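Local structure of uncharacterized protein (Bacillus cereus, 5F2H) at residues Y48-Y52 and V67-A71; K131-H137 and Y158-Q164; W176-Q180 and R212-Y216; L245-Q249 and V276-I282. The protein is of unknown function but belongs to the alpha/beta hydrolase superfamily, is probably a hydrolase, and joins a helical N-terminal part to a parallel-sheet hydrolase domain. All blocks are in the same frame, centred on the assembly; numbering follows the deposited sequence.

Contact 1 (Y48-Y52 and V67-A71); sequences YNFKY and VMKEA
Tyr48 lays its ring against Ala71 and sends its hydroxyl on to Glu70, both on helix 61-74. Its CB sits 3.7 Å from Ala71 CB, and Ala71 CA lies over one face of the ring, while Val67 CG1 comes in at the edge. At the end of the ring, Tyr48 OH is hydrogen-bonded to Glu70 OE2; the modelled 2.4 Å between those oxygens is too short to be taken literally at this resolution. The carboxylate stands steeply to the ring, the planes 73° apart. Lys51 gives only CB to Val67 CG1. Tyr52 closes the segment, its CB packed on Val67 CG1 at 3.6 Å. With its CG between the backbone N and carbonyl carbon (chi1 68°), one ring face is covered by selenomethionine Met68: Met68 CG lies 4.2 Å from the Tyr52 ring centroid, almost on the normal, and Met68 SE 4.4 Å from it, a Met-aromatic contact. Asn49 O covers the opposite face. The two antiparallel helices (162°) form a helical hairpin, consistent with the TPR-like family of this region. Chemically, the hairpin has an apolar, aromatic seam with a polar margin, where Lys75, in a long, weak ion pair with Glu70, may partly offset its charge.

Contact 2 (K131-H137 and Y158-Q164); sequences KLFIAMH and YTLALPQ
Lys131 folds over the face of the Tyr158 ring, its chain bent at chi3 (67°) to bring CE to 3.2 Å from Tyr158 CZ, with CB over the same ring nearer the rim. The phenol's OH is hydrogen-bonded to Ser201 OG. On the face of the sheet that carries Phe133 and Leu160, these two run alongside each other, CD1 to CD1 at 4.0 Å. On the other face Leu132 CD1 rests 3.8 Å from Ala161 CB, and Ile134 CG2 meets the Pro163 ring, crossing it at about a right angle. Four backbone bonds knit the parallel strands, from Thr159 N to Lys131 O through to Ala135 N to Ala161 O. Beyond them the strands splay, and a water is held by Ala135 O, His137 N and Pro163 O. The strands belong to a beta-alpha-beta unit with helix 143-150, which packs near Ala135 and Leu162; outside the unit, helix 179-195 lies on Leu132 and Pro163, strand 202-207 flanks 131-136, and an antiparallel strand of the second subunit extends the sheet beyond 158-164.

Contact 3 (W176-Q180 and R212-Y216); sequences WDDIQ and RVALY
Ile179 holds its CD1 methyl over the face of the Tyr216 ring, 4.2 Å from the centroid and only 8° off the normal, a CH-pi contact. It belongs to the first turn of helix 179-195, which packs here on helix 209-219 of the alpha/beta hydrolase fold; that second helix begins within a GxSxG sequence resembling a nucleophile elbow. Ile179 CG2 and CD1 both lie over one face of the Arg212 guanidinium, CG2 3.2 Å from NH2. Setting CG1 between the backbone N and carbonyl carbon (chi1 65°) brings CD1 over both flat groups. Beyond the far end of Arg212, Glu237 makes a long, weak ion pair. Trp176, before the helix, presses its CB against Val213 CG2 at 3.7 Å, and the same methyl also lies near the indole, whose NE1 is hydrogen-bonded to His137 O. At the opposite margin Gln180 NE2 donates to Tyr216 OH, with the hydroxyl tilted out of the amide plane and amide and ring planes 76° apart; the modelled length is doubtfully short. Asp178 caps the new helix: its OD1 accepts Gln180 N at 3.2 Å, the amide arriving on the anti side, tilted out of the carboxylate plane.

Contact 4 (L245-Q249 and V276-I282); sequences LEVLQ and VLKDKNI
Leu248 and Ile282 make up the tight half of this contact. Ile282 CD1 packs against the short, weakly bonded helix 247-250, 3.6 Å from Leu248 CB and 3.4 Å from Gln249 CB, while Leu248 CD1 meets Leu277 CD2 at 3.7 Å. Further along, the CD1 methyl of Leu245 butts against Val276 CG1, the two side chains crossing at about a right angle. Leu219 of helix 209-219 also touches Leu245 and Leu248. The solvent side is looser. Lys280 runs extended past Gln249, crossing it at about a right angle, and its NZ goes on to a hydrogen bond with Asn242 OD1. Asn281, at positive phi, turns the chain just before Ile282, with Ile282 N bonded to Leu277 O at 2.8 Å and Asn281 N to Lys278 O at 3.0 Å, the Schellman motif that ends helix 267-279 ahead of strand 284-289.

Contact 1 stands apart: its centre lies about 63 to 74 Å from those of the other three, in the helical N-terminal region, with the centre of the chain in between. Contacts 2, 3 and 4 follow it in that order along the sequence and share the hydrolase domain. Contact 2 lies in the parallel sheet at its 158-164 edge, and contact 3, about 16 Å away centre to centre, touches it through Trp176 and His137. Contact 4 is about 19 Å from contact 3 between centres, toward the last strand, 284-289. Helix 209-219 serves both contacts 3 and 4. Two separate packing units thus make up an elongated chain, and contact 2 alone extends into the second subunit.

Contact 1 (Y48-Y52 and V67-A71)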
loop_
_atom_site.group_PDB
_atom_site.type_symbol
_atom_site.label_atom_id
_atom_site.label_comp_id
_atom_site.label_asym_id
_atom_site.label_seq_id
_atom_site.Cartn_x
_atom_site.Cartn_y
_atom_site.Cartn_z
ATOM N N TYR B 48 12.216 40.108 -5.228
ATOM C CA TYR B 48 12.580 41.524 -5.113
ATOM C C TYR B 48 14.044 41.758 -5.386
ATOM O O TYR B 48 14.395 42.763 -5.998
ATOM C CB TYR B 48 12.242 42.132 -3.748
ATOM C CG TYR B 48 10.775 42.423 -3.536
ATOM C CD1 TYR B 48 10.216 43.588 -4.034
ATOM C CD2 TYR B 48 9.969 41.579 -2.794
ATOM C CE1 TYR B 48 8.890 43.890 -3.827
ATOM C CE2 TYR B 48 8.631 41.870 -2.584
ATOM C CZ TYR B 48 8.100 43.030 -3.094
ATOM O OH TYR B 48 6.774 43.337 -2.897
ATOM N N ASN B 49 14.902 40.857 -4.907
ATOM C CA ASN B 49 16.320 41.015 -5.109
ATOM C C ASN B 49 16.510 41.095 -6.595
ATOM O O ASN B 49 17.098 42.056 -7.088
ATOM C CB ASN B 49 17.115 39.870 -4.491
ATOM C CG ASN B 49 18.614 40.067 -4.607
ATOM O OD1 ASN B 49 19.101 41.147 -4.945
ATOM N ND2 ASN B 49 19.359 39.030 -4.277
ATOM N N PHE B 50 15.978 40.120 -7.328
ATOM C CA PHE B 50 16.100 40.162 -8.795
ATOM C C PHE B 50 15.623 41.484 -9.386
ATOM O O PHE B 50 16.328 42.095 -10.201
ATOM C CB PHE B 50 15.396 38.991 -9.463
ATOM C CG PHE B 50 16.221 37.727 -9.519
ATOM C CD1 PHE B 50 16.485 36.977 -8.382
ATOM C CD2 PHE B 50 16.651 37.238 -10.740
ATOM C CE1 PHE B 50 17.243 35.814 -8.453
ATOM C CE2 PHE B 50 17.388 36.067 -10.815
ATOM C CZ PHE B 50 17.693 35.359 -9.667
ATOM N N LYS B 51 14.474 41.964 -8.931
ATOM C CA LYS B 51 13.951 43.222 -9.462
ATOM C C LYS B 51 14.855 44.436 -9.273
ATOM O O LYS B 51 15.236 45.076 -10.254
ATOM C CB LYS B 51 12.540 43.524 -8.945
ATOM C CG LYS B 51 11.482 42.570 -9.457
ATOM C CD LYS B 51 10.101 42.923 -8.945
ATOM C CE LYS B 51 9.069 41.948 -9.508
ATOM N NZ LYS B 51 7.661 42.285 -9.156
ATOM N N TYR B 52 15.221 44.751 -8.039
ATOM C CA TYR B 52 16.053 45.928 -7.837
ATOM C C TYR B 52 17.485 45.763 -8.360
ATOM O O TYR B 52 18.112 46.738 -8.762
ATOM C CB TYR B 52 16.035 46.425 -6.389
ATOM C CG TYR B 52 16.693 45.545 -5.354
ATOM C CD1 TYR B 52 18.075 45.532 -5.209
ATOM C CD2 TYR B 52 15.935 44.827 -4.439
ATOM C CE1 TYR B 52 18.687 44.757 -4.230
ATOM C CE2 TYR B 52 16.536 44.075 -3.444
ATOM C CZ TYR B 52 17.910 44.038 -3.352
ATOM O OH TYR B 52 18.526 43.267 -2.399
ATOM N N VAL B 67 12.083 49.862 -4.997
ATOM C CA VAL B 67 11.897 48.414 -5.033
ATOM C C VAL B 67 12.562 47.919 -3.760
ATOM O O VAL B 67 11.963 47.199 -2.977
ATOM C CB VAL B 67 12.557 47.766 -6.263
ATOM C CG1 VAL B 67 12.423 46.249 -6.221
ATOM C CG2 VAL B 67 11.934 48.287 -7.536
HETATM N N MSE B 68 13.798 48.362 -3.553
HETATM C CA MSE B 68 14.585 48.012 -2.380
HETATM C C MSE B 68 13.818 48.398 -1.150
HETATM O O MSE B 68 13.536 47.546 -0.305
HETATM C CB MSE B 68 15.931 48.719 -2.482
HETATM C CG MSE B 68 16.993 48.004 -1.670
HETATM SE SE MSE B 68 18.783 48.456 -2.350
HETATM C CE MSE B 68 19.782 47.185 -1.227
ATOM N N LYS B 69 13.424 49.668 -1.051
ATOM C CA LYS B 69 12.650 50.144 0.113
ATOM C C LYS B 69 11.490 49.245 0.445
ATOM O O LYS B 69 11.325 48.828 1.580
ATOM C CB LYS B 69 12.072 51.542 -0.104
ATOM C CG LYS B 69 13.066 52.684 -0.125
ATOM C CD LYS B 69 12.359 54.012 -0.365
ATOM C CE LYS B 69 13.338 55.177 -0.302
ATOM N NZ LYS B 69 12.676 56.482 -0.576
ATOM N N GLU B 70 10.671 48.957 -0.546
ATOM C CA GLU B 70 9.522 48.114 -0.305
ATOM C C GLU B 70 9.949 46.812 0.365
ATOM O O GLU B 70 9.587 46.537 1.514
ATOM C CB GLU B 70 8.785 47.855 -1.614
ATOM C CG GLU B 70 7.553 46.993 -1.466
ATOM C CD GLU B 70 6.820 46.820 -2.789
ATOM O OE1 GLU B 70 6.718 47.820 -3.527
ATOM O OE2 GLU B 70 6.301 45.711 -3.077
ATOM N N ALA B 71 10.762 46.046 -0.349
ATOM C CA ALA B 71 11.270 44.766 0.125
ATOM C C ALA B 71 11.768 44.773 1.558
ATOM O O ALA B 71 11.358 43.954 2.381
ATOM C CB ALA B 71 12.418 44.335 -0.772
#

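Contact 2 (K131-H137 and Y158-Q164)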
loop_
_atom_site.group_PDB
_atom_site.type_symbol
_atom_site.label_atom_id
_atom_site.label_comp_id
_atom_site.label_asym_id
_atom_site.label_seq_id
_atom_site.Cartn_x
_atom_site.Cartn_y
_atom_site.Cartn_z
ATOM N N LYS B 131 -6.273 -2.237 1.926
ATOM C CA LYS B 131 -7.050 -3.114 1.038
ATOM C C LYS B 131 -7.752 -4.186 1.879
ATOM O O LYS B 131 -7.215 -4.625 2.894
ATOM C CB LYS B 131 -6.125 -3.750 -0.009
ATOM C CG LYS B 131 -5.372 -2.705 -0.833
ATOM C CD LYS B 131 -4.352 -3.223 -1.851
ATOM C CE LYS B 131 -4.984 -3.986 -3.001
ATOM N NZ LYS B 131 -3.989 -4.427 -4.024
ATOM N N LEU B 132 -8.951 -4.601 1.471
ATOM C CA LEU B 132 -9.691 -5.608 2.229
ATOM C C LEU B 132 -10.067 -6.791 1.393
ATOM O O LEU B 132 -10.355 -6.654 0.222
ATOM C CB LEU B 132 -10.976 -5.016 2.817
ATOM C CG LEU B 132 -11.899 -5.987 3.567
ATOM C CD1 LEU B 132 -11.203 -6.701 4.715
ATOM C CD2 LEU B 132 -13.102 -5.245 4.112
ATOM N N PHE B 133 -10.037 -7.966 2.005
ATOM C CA PHE B 133 -10.406 -9.190 1.330
ATOM C C PHE B 133 -11.274 -9.973 2.307
ATOM O O PHE B 133 -10.865 -10.236 3.433
ATOM C CB PHE B 133 -9.195 -10.021 0.979
ATOM C CG PHE B 133 -9.513 -11.191 0.111
ATOM C CD1 PHE B 133 -10.268 -12.241 0.592
ATOM C CD2 PHE B 133 -8.999 -11.276 -1.159
ATOM C CE1 PHE B 133 -10.528 -13.347 -0.196
ATOM C CE2 PHE B 133 -9.263 -12.364 -1.963
ATOM C CZ PHE B 133 -10.013 -13.409 -1.482
ATOM N N ILE B 134 -12.470 -10.360 1.881
ATOM C CA ILE B 134 -13.323 -11.098 2.774
ATOM C C ILE B 134 -13.548 -12.478 2.210
ATOM O O ILE B 134 -13.996 -12.611 1.087
ATOM C CB ILE B 134 -14.665 -10.420 2.935
ATOM C CG1 ILE B 134 -14.472 -8.939 3.187
ATOM C CG2 ILE B 134 -15.432 -11.080 4.053
ATOM C CD1 ILE B 134 -15.781 -8.190 3.381
ATOM N N ALA B 135 -13.210 -13.502 2.977
ATOM C CA ALA B 135 -13.396 -14.864 2.529
ATOM C C ALA B 135 -14.522 -15.488 3.318
ATOM O O ALA B 135 -14.587 -15.295 4.540
ATOM C CB ALA B 135 -12.127 -15.669 2.708
HETATM N N MSE B 136 -15.371 -16.262 2.630
HETATM C CA MSE B 136 -16.510 -16.926 3.265
HETATM C C MSE B 136 -16.419 -18.425 3.295
HETATM O O MSE B 136 -16.490 -19.096 2.268
HETATM C CB MSE B 136 -17.810 -16.623 2.507
HETATM C CG MSE B 136 -18.051 -15.141 2.267
HETATM SE SE MSE B 136 -18.605 -14.367 3.997
HETATM C CE MSE B 136 -17.106 -13.143 3.911
ATOM N N HIS B 137 -16.343 -18.973 4.494
ATOM C CA HIS B 137 -16.281 -20.406 4.668
ATOM C C HIS B 137 -17.494 -21.133 4.109
ATOM O O HIS B 137 -18.531 -20.522 3.876
ATOM C CB HIS B 137 -16.166 -20.735 6.155
ATOM C CG HIS B 137 -17.386 -20.401 6.963
ATOM N ND1 HIS B 137 -18.401 -21.307 7.194
ATOM C CD2 HIS B 137 -17.724 -19.281 7.645
ATOM C CE1 HIS B 137 -19.306 -20.763 7.985
ATOM N NE2 HIS B 137 -18.926 -19.529 8.262
ATOM N N TYR B 158 -3.271 -7.325 1.363
ATOM C CA TYR B 158 -4.688 -7.326 1.744
ATOM C C TYR B 158 -4.969 -7.752 3.160
ATOM O O TYR B 158 -4.502 -8.789 3.594
ATOM C CB TYR B 158 -5.527 -8.259 0.849
ATOM C CG TYR B 158 -5.904 -7.719 -0.503
ATOM C CD1 TYR B 158 -5.070 -7.868 -1.596
ATOM C CD2 TYR B 158 -7.150 -7.102 -0.696
ATOM C CE1 TYR B 158 -5.438 -7.384 -2.838
ATOM C CE2 TYR B 158 -7.523 -6.606 -1.928
ATOM C CZ TYR B 158 -6.667 -6.756 -2.995
ATOM O OH TYR B 158 -7.013 -6.263 -4.226
ATOM N N THR B 159 -5.782 -6.967 3.858
ATOM C CA THR B 159 -6.201 -7.282 5.222
ATOM C C THR B 159 -7.247 -8.364 5.022
ATOM O O THR B 159 -8.164 -8.195 4.221
ATOM C CB THR B 159 -6.829 -6.059 5.905
ATOM O OG1 THR B 159 -5.836 -5.033 6.035
ATOM C CG2 THR B 159 -7.386 -6.422 7.279
ATOM N N LEU B 160 -7.134 -9.469 5.731
ATOM C CA LEU B 160 -8.074 -10.581 5.557
ATOM C C LEU B 160 -9.104 -10.671 6.649
ATOM O O LEU B 160 -8.774 -10.846 7.812
ATOM C CB LEU B 160 -7.296 -11.899 5.476
ATOM C CG LEU B 160 -8.017 -13.241 5.382
ATOM C CD1 LEU B 160 -8.977 -13.309 4.214
ATOM C CD2 LEU B 160 -6.991 -14.371 5.311
ATOM N N ALA B 161 -10.361 -10.594 6.250
ATOM C CA ALA B 161 -11.458 -10.683 7.174
ATOM C C ALA B 161 -12.104 -12.029 6.937
ATOM O O ALA B 161 -12.407 -12.377 5.801
ATOM C CB ALA B 161 -12.454 -9.587 6.894
ATOM N N LEU B 162 -12.261 -12.813 7.993
ATOM C CA LEU B 162 -12.895 -14.115 7.878
ATOM C C LEU B 162 -14.127 -14.102 8.772
ATOM O O LEU B 162 -14.004 -14.192 9.986
ATOM C CB LEU B 162 -11.944 -15.244 8.280
ATOM C CG LEU B 162 -10.664 -15.416 7.450
ATOM C CD1 LEU B 162 -9.800 -16.548 7.991
ATOM C CD2 LEU B 162 -10.979 -15.666 5.993
ATOM N N PRO B 163 -15.322 -13.963 8.176
ATOM C CA PRO B 163 -16.550 -13.946 8.966
ATOM C C PRO B 163 -17.037 -15.346 9.264
ATOM O O PRO B 163 -16.771 -16.253 8.501
ATOM C CB PRO B 163 -17.553 -13.232 8.051
ATOM C CG PRO B 163 -16.730 -12.566 6.994
ATOM C CD PRO B 163 -15.576 -13.502 6.806
ATOM N N GLN B 164 -17.711 -15.514 10.388
ATOM C CA GLN B 164 -18.237 -16.803 10.771
ATOM C C GLN B 164 -19.751 -16.638 10.971
ATOM O O GLN B 164 -20.208 -15.705 11.665
ATOM C CB GLN B 164 -17.591 -17.292 12.055
ATOM C CG GLN B 164 -17.844 -18.754 12.357
ATOM C CD GLN B 164 -17.149 -19.186 13.642
ATOM O OE1 GLN B 164 -16.189 -19.954 13.616
ATOM N NE2 GLN B 164 -17.541 -18.587 14.743
HETATM O O HOH W 1 -15.141 -17.148 6.654
#

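Contact 3 (W176-Q180 and R212-Y216)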
loop_
_atom_site.group_PDB
_atom_site.type_symbol
_atom_site.label_atom_id
_atom_site.label_comp_id
_atom_site.label_asym_id
_atom_site.label_seq_id
_atom_site.Cartn_x
_atom_site.Cartn_y
_atom_site.Cartn_z
ATOM N N TRP B 176 -24.580 -21.618 6.210
ATOM C CA TRP B 176 -25.229 -20.473 5.542
ATOM C C TRP B 176 -26.630 -20.820 4.998
ATOM O O TRP B 176 -27.036 -20.300 3.965
ATOM C CB TRP B 176 -24.364 -19.956 4.395
ATOM C CG TRP B 176 -23.030 -19.520 4.822
ATOM C CD1 TRP B 176 -21.842 -20.191 4.666
ATOM C CD2 TRP B 176 -22.728 -18.345 5.564
ATOM N NE1 TRP B 176 -20.818 -19.477 5.229
ATOM C CE2 TRP B 176 -21.336 -18.347 5.805
ATOM C CE3 TRP B 176 -23.498 -17.278 6.046
ATOM C CZ2 TRP B 176 -20.693 -17.311 6.471
ATOM C CZ3 TRP B 176 -22.849 -16.249 6.737
ATOM C CH2 TRP B 176 -21.454 -16.277 6.933
ATOM N N ASP B 177 -27.364 -21.679 5.709
ATOM C CA ASP B 177 -28.712 -22.101 5.304
ATOM C C ASP B 177 -29.618 -20.934 4.966
ATOM O O ASP B 177 -30.069 -20.793 3.825
ATOM C CB ASP B 177 -29.383 -22.902 6.421
ATOM C CG ASP B 177 -28.770 -24.248 6.637
ATOM O OD1 ASP B 177 -27.995 -24.730 5.769
ATOM O OD2 ASP B 177 -29.144 -24.852 7.663
ATOM N N ASP B 178 -29.845 -20.116 5.996
ATOM C CA ASP B 178 -30.668 -18.931 5.952
ATOM C C ASP B 178 -29.823 -17.839 5.329
ATOM O O ASP B 178 -29.167 -17.094 6.031
ATOM C CB ASP B 178 -31.101 -18.569 7.387
ATOM C CG ASP B 178 -32.116 -17.435 7.443
ATOM O OD1 ASP B 178 -32.266 -16.679 6.450
ATOM O OD2 ASP B 178 -32.779 -17.306 8.499
ATOM N N ILE B 179 -29.861 -17.746 4.000
ATOM C CA ILE B 179 -29.066 -16.753 3.270
ATOM C C ILE B 179 -29.380 -15.299 3.568
ATOM O O ILE B 179 -28.713 -14.405 3.034
ATOM C CB ILE B 179 -29.054 -16.957 1.729
ATOM C CG1 ILE B 179 -30.447 -16.767 1.111
ATOM C CG2 ILE B 179 -28.460 -18.319 1.379
ATOM C CD1 ILE B 179 -30.465 -16.901 -0.403
ATOM N N GLN B 180 -30.390 -15.044 4.395
ATOM C CA GLN B 180 -30.738 -13.666 4.725
ATOM C C GLN B 180 -29.887 -13.186 5.850
ATOM O O GLN B 180 -29.248 -12.141 5.733
ATOM C CB GLN B 180 -32.209 -13.529 5.064
ATOM C CG GLN B 180 -33.102 -13.824 3.875
ATOM C CD GLN B 180 -32.852 -12.869 2.723
ATOM O OE1 GLN B 180 -32.287 -11.786 2.909
ATOM N NE2 GLN B 180 -33.326 -13.239 1.537
ATOM N N ARG B 212 -22.105 -18.415 -2.092
ATOM C CA ARG B 212 -23.509 -18.081 -2.348
ATOM C C ARG B 212 -23.912 -16.779 -1.675
ATOM O O ARG B 212 -24.375 -15.847 -2.356
ATOM C CB ARG B 212 -24.478 -19.196 -1.907
ATOM C CG ARG B 212 -25.897 -18.881 -2.404
ATOM C CD ARG B 212 -27.066 -19.885 -2.376
ATOM N NE ARG B 212 -27.552 -20.356 -1.095
ATOM C CZ ARG B 212 -28.773 -20.873 -0.897
ATOM N NH1 ARG B 212 -29.732 -20.830 -1.837
ATOM N NH2 ARG B 212 -29.100 -21.290 0.319
ATOM N N VAL B 213 -23.710 -16.705 -0.356
ATOM C CA VAL B 213 -24.057 -15.501 0.403
ATOM C C VAL B 213 -23.258 -14.319 -0.132
ATOM O O VAL B 213 -23.759 -13.188 -0.225
ATOM C CB VAL B 213 -23.781 -15.666 1.894
ATOM C CG1 VAL B 213 -24.080 -14.386 2.638
ATOM C CG2 VAL B 213 -24.608 -16.790 2.476
ATOM N N ALA B 214 -22.002 -14.580 -0.485
ATOM C CA ALA B 214 -21.151 -13.531 -1.016
ATOM C C ALA B 214 -21.806 -12.929 -2.258
ATOM O O ALA B 214 -21.879 -11.711 -2.396
ATOM C CB ALA B 214 -19.793 -14.085 -1.388
ATOM N N LEU B 215 -22.281 -13.780 -3.162
ATOM C CA LEU B 215 -22.889 -13.295 -4.377
ATOM C C LEU B 215 -24.261 -12.633 -4.094
ATOM O O LEU B 215 -24.592 -11.613 -4.685
ATOM C CB LEU B 215 -23.037 -14.425 -5.401
ATOM C CG LEU B 215 -23.534 -13.988 -6.794
ATOM C CD1 LEU B 215 -22.527 -13.052 -7.439
ATOM C CD2 LEU B 215 -23.770 -15.172 -7.712
ATOM N N TYR B 216 -25.039 -13.199 -3.185
ATOM C CA TYR B 216 -26.334 -12.628 -2.864
ATOM C C TYR B 216 -26.143 -11.210 -2.347
ATOM O O TYR B 216 -26.735 -10.272 -2.850
ATOM C CB TYR B 216 -27.028 -13.500 -1.825
ATOM C CG TYR B 216 -28.438 -13.102 -1.513
ATOM C CD1 TYR B 216 -29.449 -13.318 -2.435
ATOM C CD2 TYR B 216 -28.800 -12.671 -0.250
ATOM C CE1 TYR B 216 -30.764 -13.021 -2.146
ATOM C CE2 TYR B 216 -30.123 -12.385 0.055
ATOM C CZ TYR B 216 -31.100 -12.553 -0.902
ATOM O OH TYR B 216 -32.415 -12.258 -0.625
#

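Contact 4 (L245-Q249 and V276-I282)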
loop_
_atom_site.group_PDB
_atom_site.type_symbol
_atom_site.label_atom_id
_atom_site.label_comp_id
_atom_site.label_asym_id
_atom_site.label_seq_id
_atom_site.Cartn_x
_atom_site.Cartn_y
_atom_site.Cartn_z
ATOM N N LEU B 245 -28.399 -10.172 -11.532
ATOM C CA LEU B 245 -27.058 -10.301 -12.107
ATOM C C LEU B 245 -26.675 -9.079 -12.957
ATOM O O LEU B 245 -25.523 -8.910 -13.311
ATOM C CB LEU B 245 -26.923 -11.612 -12.896
ATOM C CG LEU B 245 -26.942 -12.897 -12.044
ATOM C CD1 LEU B 245 -27.091 -14.157 -12.886
ATOM C CD2 LEU B 245 -25.715 -12.983 -11.148
ATOM N N GLU B 246 -27.655 -8.250 -13.307
ATOM C CA GLU B 246 -27.406 -7.032 -14.076
ATOM C C GLU B 246 -26.403 -6.165 -13.330
ATOM O O GLU B 246 -25.509 -5.575 -13.922
ATOM C CB GLU B 246 -28.704 -6.237 -14.238
ATOM C CG GLU B 246 -28.533 -4.866 -14.888
ATOM C CD GLU B 246 -29.844 -4.099 -15.009
ATOM O OE1 GLU B 246 -30.924 -4.726 -14.919
ATOM O OE2 GLU B 246 -29.798 -2.866 -15.225
ATOM N N VAL B 247 -26.576 -6.106 -12.016
ATOM C CA VAL B 247 -25.722 -5.315 -11.147
ATOM C C VAL B 247 -24.240 -5.481 -11.478
ATOM O O VAL B 247 -23.447 -4.562 -11.292
ATOM C CB VAL B 247 -25.981 -5.649 -9.661
ATOM C CG1 VAL B 247 -25.023 -4.887 -8.759
ATOM C CG2 VAL B 247 -27.420 -5.329 -9.279
ATOM N N LEU B 248 -23.863 -6.640 -11.995
ATOM C CA LEU B 248 -22.464 -6.893 -12.335
ATOM C C LEU B 248 -21.947 -6.124 -13.565
ATOM O O LEU B 248 -20.749 -5.876 -13.686
ATOM C CB LEU B 248 -22.258 -8.391 -12.551
ATOM C CG LEU B 248 -22.631 -9.305 -11.375
ATOM C CD1 LEU B 248 -22.475 -10.759 -11.791
ATOM C CD2 LEU B 248 -21.808 -9.003 -10.134
ATOM N N GLN B 249 -22.847 -5.739 -14.463
ATOM C CA GLN B 249 -22.467 -5.018 -15.685
ATOM C C GLN B 249 -22.635 -3.512 -15.584
ATOM O O GLN B 249 -22.163 -2.792 -16.459
ATOM C CB GLN B 249 -23.235 -5.558 -16.904
ATOM C CG GLN B 249 -24.751 -5.563 -16.764
ATOM C CD GLN B 249 -25.439 -6.256 -17.921
ATOM O OE1 GLN B 249 -24.841 -6.459 -18.976
ATOM N NE2 GLN B 249 -26.705 -6.615 -17.730
ATOM N N VAL B 276 -24.165 -17.310 -17.630
ATOM C CA VAL B 276 -24.841 -16.034 -17.499
ATOM C C VAL B 276 -23.811 -14.896 -17.548
ATOM O O VAL B 276 -24.049 -13.873 -18.186
ATOM C CB VAL B 276 -25.651 -15.936 -16.197
ATOM C CG1 VAL B 276 -26.269 -14.556 -16.081
ATOM C CG2 VAL B 276 -26.718 -17.018 -16.133
ATOM N N LEU B 277 -22.668 -15.064 -16.875
ATOM C CA LEU B 277 -21.634 -14.026 -16.882
ATOM C C LEU B 277 -21.204 -13.711 -18.309
ATOM O O LEU B 277 -20.829 -12.579 -18.597
ATOM C CB LEU B 277 -20.390 -14.424 -16.063
ATOM C CG LEU B 277 -20.487 -14.683 -14.557
ATOM C CD1 LEU B 277 -19.089 -14.955 -14.023
ATOM C CD2 LEU B 277 -21.079 -13.516 -13.794
ATOM N N LYS B 278 -21.218 -14.719 -19.180
ATOM C CA LYS B 278 -20.849 -14.536 -20.595
ATOM C C LYS B 278 -22.015 -13.852 -21.359
ATOM O O LYS B 278 -21.807 -12.918 -22.146
ATOM C CB LYS B 278 -20.497 -15.876 -21.248
ATOM C CG LYS B 278 -20.118 -15.748 -22.713
ATOM C CD LYS B 278 -19.820 -17.085 -23.381
ATOM C CE LYS B 278 -19.554 -16.880 -24.875
ATOM N NZ LYS B 278 -19.260 -18.134 -25.621
ATOM N N ASP B 279 -23.236 -14.314 -21.086
ATOM C CA ASP B 279 -24.447 -13.768 -21.687
ATOM C C ASP B 279 -24.600 -12.274 -21.382
ATOM O O ASP B 279 -25.077 -11.516 -22.235
ATOM C CB ASP B 279 -25.690 -14.505 -21.155
ATOM C CG ASP B 279 -25.726 -15.979 -21.548
ATOM O OD1 ASP B 279 -25.068 -16.349 -22.548
ATOM O OD2 ASP B 279 -26.467 -16.751 -20.891
ATOM N N LYS B 280 -24.206 -11.864 -20.172
ATOM C CA LYS B 280 -24.305 -10.460 -19.742
ATOM C C LYS B 280 -23.001 -9.702 -19.856
ATOM O O LYS B 280 -22.813 -8.649 -19.225
ATOM C CB LYS B 280 -24.860 -10.378 -18.328
ATOM C CG LYS B 280 -26.249 -10.972 -18.317
ATOM C CD LYS B 280 -27.060 -10.693 -17.085
ATOM C CE LYS B 280 -28.413 -11.356 -17.259
ATOM N NZ LYS B 280 -29.397 -10.891 -16.257
ATOM N N ASN B 281 -22.109 -10.280 -20.654
ATOM C CA ASN B 281 -20.793 -9.739 -20.944
ATOM C C ASN B 281 -20.081 -9.119 -19.729
ATOM O O ASN B 281 -19.696 -7.950 -19.755
ATOM C CB ASN B 281 -20.936 -8.738 -22.096
ATOM C CG ASN B 281 -19.604 -8.292 -22.660
ATOM O OD1 ASN B 281 -18.539 -8.653 -22.150
ATOM N ND2 ASN B 281 -19.653 -7.509 -23.730
ATOM N N ILE B 282 -19.902 -9.918 -18.676
ATOM C CA ILE B 282 -19.232 -9.465 -17.453
ATOM C C ILE B 282 -17.788 -9.928 -17.535
ATOM O O ILE B 282 -17.538 -11.126 -17.660
ATOM C CB ILE B 282 -19.851 -10.107 -16.200
ATOM C CG1 ILE B 282 -21.381 -9.978 -16.197
ATOM C CG2 ILE B 282 -19.231 -9.502 -14.951
ATOM C CD1 ILE B 282 -21.876 -8.558 -16.140
#